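Local coordinates for NOL1/NOP2/sun family protein (Enterococcus faecium, PDB 3M4X) that probably methylates cytosines of ribosomal RNA, as an RsmF-like member of the NOL1/NOP2/sun family with methyltransferase and PUA-like RNA-binding domains, at residues K222-K227 with L300-Q305. Residues are numbered along the deposited sequence; the frame is centred on the assembly and turned at random.
Sequences KMLKNK and LTFHGQ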
loop_
_atom_site.group_PDB
_atom_site.type_symbol
_atom_site.label_atom_id
_atom_site.label_comp_id
_atom_site.label_asym_id
_atom_site.label_seq_id
_atom_site.Cartn_x
_atom_site.Cartn_y
_atom_site.Cartn_z
ATOM N N LYS A 222 1.361 -12.155 -17.707
ATOM C CA LYS A 222 0.125 -12.360 -18.459
ATOM C C LYS A 222 -0.920 -11.253 -18.199
ATOM O O LYS A 222 -1.841 -11.025 -19.005
ATOM C CB LYS A 222 -0.471 -13.734 -18.151
ATOM C CG LYS A 222 0.448 -14.896 -18.477
ATOM C CD LYS A 222 -0.313 -16.199 -18.365
ATOM C CE LYS A 222 0.600 -17.367 -18.054
ATOM N NZ LYS A 222 -0.224 -18.534 -17.595
HETATM N N MSE A 223 -0.781 -10.551 -17.082
HETATM C CA MSE A 223 -1.778 -9.548 -16.736
HETATM C C MSE A 223 -1.445 -8.140 -17.211
HETATM O O MSE A 223 -2.158 -7.190 -16.908
HETATM C CB MSE A 223 -2.067 -9.609 -15.243
HETATM C CG MSE A 223 -2.662 -10.963 -14.878
HETATM SE SE MSE A 223 -3.149 -11.130 -13.017
HETATM C CE MSE A 223 -1.382 -11.516 -12.207
ATOM N N LEU A 224 -0.380 -8.030 -17.997
ATOM C CA LEU A 224 0.121 -6.750 -18.473
ATOM C C LEU A 224 -0.520 -6.386 -19.803
ATOM O O LEU A 224 -0.706 -7.253 -20.654
ATOM C CB LEU A 224 1.631 -6.839 -18.676
ATOM C CG LEU A 224 2.643 -6.024 -17.873
ATOM C CD1 LEU A 224 2.017 -5.073 -16.846
ATOM C CD2 LEU A 224 3.677 -6.959 -17.237
ATOM N N LYS A 225 -0.863 -5.109 -19.982
ATOM C CA LYS A 225 -1.303 -4.632 -21.285
ATOM C C LYS A 225 -0.070 -4.520 -22.156
ATOM O O LYS A 225 1.044 -4.574 -21.661
ATOM C CB LYS A 225 -1.961 -3.253 -21.186
ATOM C CG LYS A 225 -3.282 -3.195 -20.437
ATOM C CD LYS A 225 -3.683 -1.741 -20.173
ATOM C CE LYS A 225 -3.675 -0.900 -21.462
ATOM N NZ LYS A 225 -3.919 0.550 -21.165
ATOM N N ASN A 226 -0.266 -4.354 -23.455
ATOM C CA ASN A 226 0.839 -3.985 -24.319
ATOM C C ASN A 226 1.412 -2.660 -23.834
ATOM O O ASN A 226 0.663 -1.683 -23.655
ATOM C CB ASN A 226 0.363 -3.833 -25.770
ATOM C CG ASN A 226 1.500 -3.495 -26.727
ATOM O OD1 ASN A 226 1.638 -2.356 -27.158
ATOM N ND2 ASN A 226 2.324 -4.488 -27.056
ATOM N N LYS A 227 2.734 -2.637 -23.640
ATOM C CA LYS A 227 3.476 -1.470 -23.140
ATOM C C LYS A 227 3.201 -1.195 -21.655
ATOM O O LYS A 227 3.568 -0.149 -21.121
ATOM C CB LYS A 227 3.247 -0.221 -24.009
ATOM C CG LYS A 227 4.002 -0.262 -25.353
ATOM C CD LYS A 227 3.639 0.902 -26.278
ATOM C CE LYS A 227 3.148 0.387 -27.656
ATOM N NZ LYS A 227 3.028 1.431 -28.737
ATOM N N LEU A 300 10.503 -2.650 -15.878
ATOM C CA LEU A 300 10.528 -3.165 -17.245
ATOM C C LEU A 300 9.267 -2.796 -17.996
ATOM O O LEU A 300 8.217 -2.600 -17.392
ATOM C CB LEU A 300 10.675 -4.694 -17.240
ATOM C CG LEU A 300 11.941 -5.173 -16.522
ATOM C CD1 LEU A 300 11.604 -5.703 -15.123
ATOM C CD2 LEU A 300 12.665 -6.229 -17.361
ATOM N N THR A 301 9.380 -2.715 -19.319
ATOM C CA THR A 301 8.233 -2.543 -20.178
ATOM C C THR A 301 7.950 -3.840 -20.935
ATOM O O THR A 301 8.857 -4.466 -21.487
ATOM C CB THR A 301 8.465 -1.422 -21.193
ATOM O OG1 THR A 301 8.636 -0.174 -20.517
ATOM C CG2 THR A 301 7.284 -1.308 -22.126
ATOM N N PHE A 302 6.687 -4.246 -20.952
ATOM C CA PHE A 302 6.267 -5.428 -21.696
ATOM C C PHE A 302 5.764 -5.026 -23.087
ATOM O O PHE A 302 4.947 -4.118 -23.210
ATOM C CB PHE A 302 5.161 -6.141 -20.911
ATOM C CG PHE A 302 4.499 -7.260 -21.646
ATOM C CD1 PHE A 302 5.168 -8.454 -21.870
ATOM C CD2 PHE A 302 3.192 -7.123 -22.104
ATOM C CE1 PHE A 302 4.549 -9.501 -22.530
ATOM C CE2 PHE A 302 2.578 -8.154 -22.776
ATOM C CZ PHE A 302 3.258 -9.349 -22.986
ATOM N N HIS A 303 6.251 -5.701 -24.131
ATOM C CA HIS A 303 5.896 -5.333 -25.503
ATOM C C HIS A 303 5.066 -6.377 -26.233
ATOM O O HIS A 303 4.753 -6.225 -27.421
ATOM C CB HIS A 303 7.156 -4.992 -26.300
ATOM C CG HIS A 303 7.942 -3.869 -25.699
ATOM N ND1 HIS A 303 7.696 -2.548 -25.999
ATOM C CD2 HIS A 303 8.935 -3.869 -24.778
ATOM C CE1 HIS A 303 8.519 -1.779 -25.306
ATOM N NE2 HIS A 303 9.280 -2.558 -24.556
ATOM N N GLY A 304 4.703 -7.437 -25.528
ATOM C CA GLY A 304 3.878 -8.467 -26.126
ATOM C C GLY A 304 2.422 -8.046 -26.134
ATOM O O GLY A 304 2.088 -6.888 -25.841
ATOM N N GLN A 305 1.548 -8.988 -26.455
ATOM C CA GLN A 305 0.117 -8.714 -26.502
ATOM C C GLN A 305 -0.591 -9.908 -25.888
ATOM O O GLN A 305 -0.774 -10.928 -26.554
ATOM C CB GLN A 305 -0.322 -8.535 -27.958
ATOM C CG GLN A 305 -1.191 -7.342 -28.235
ATOM C CD GLN A 305 -2.620 -7.561 -27.804
ATOM O OE1 GLN A 305 -2.922 -7.590 -26.608
ATOM N NE2 GLN A 305 -3.515 -7.720 -28.780
#
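Phe302 turns its side chain toward Leu224 and Lys225, just before the corner at Asn226 and Lys227. Its CG, anti to the backbone N (chi1 172°), sets the ring where CD2 can reach both. Phe302 CB packs on the branch point and one methyl of Leu224, 3.9 Å from Leu224 CG and 4.0 Å from Leu224 CD2. Phe302 CG and CD2 pass Leu224 CB, Phe302 CD2 coming nearer at 3.8 Å. That edge then meets Lys225 O near the ring plane, 3.4 Å from Phe302 CD2, while Phe302 CE2 runs on past Leu224 O. At the tip, Phe302 CZ lies 3.3 Å from Gly304 CA, and one ring face is roofed by its own chain, Gly304 N standing 3.4 Å above the centre. In the Rossmann-like methyltransferase domain, this joins the turn between helix 205-222 and strand 228-234 to the end of strand 295-302, its antiparallel neighbour. Lys227 N donates a hydrogen bond to Phe302 O (2.7 Å), bent at the hydrogen to 132°. Beside it, Asn226 ND2 gives Gly304 O a nearly straight bond (2.7 Å, 171°), well above the carbonyl plane but within the amide's own. Thr301 CG2 rests near Lys227 CA; its OG1 is bound by Gln229 and Glu258.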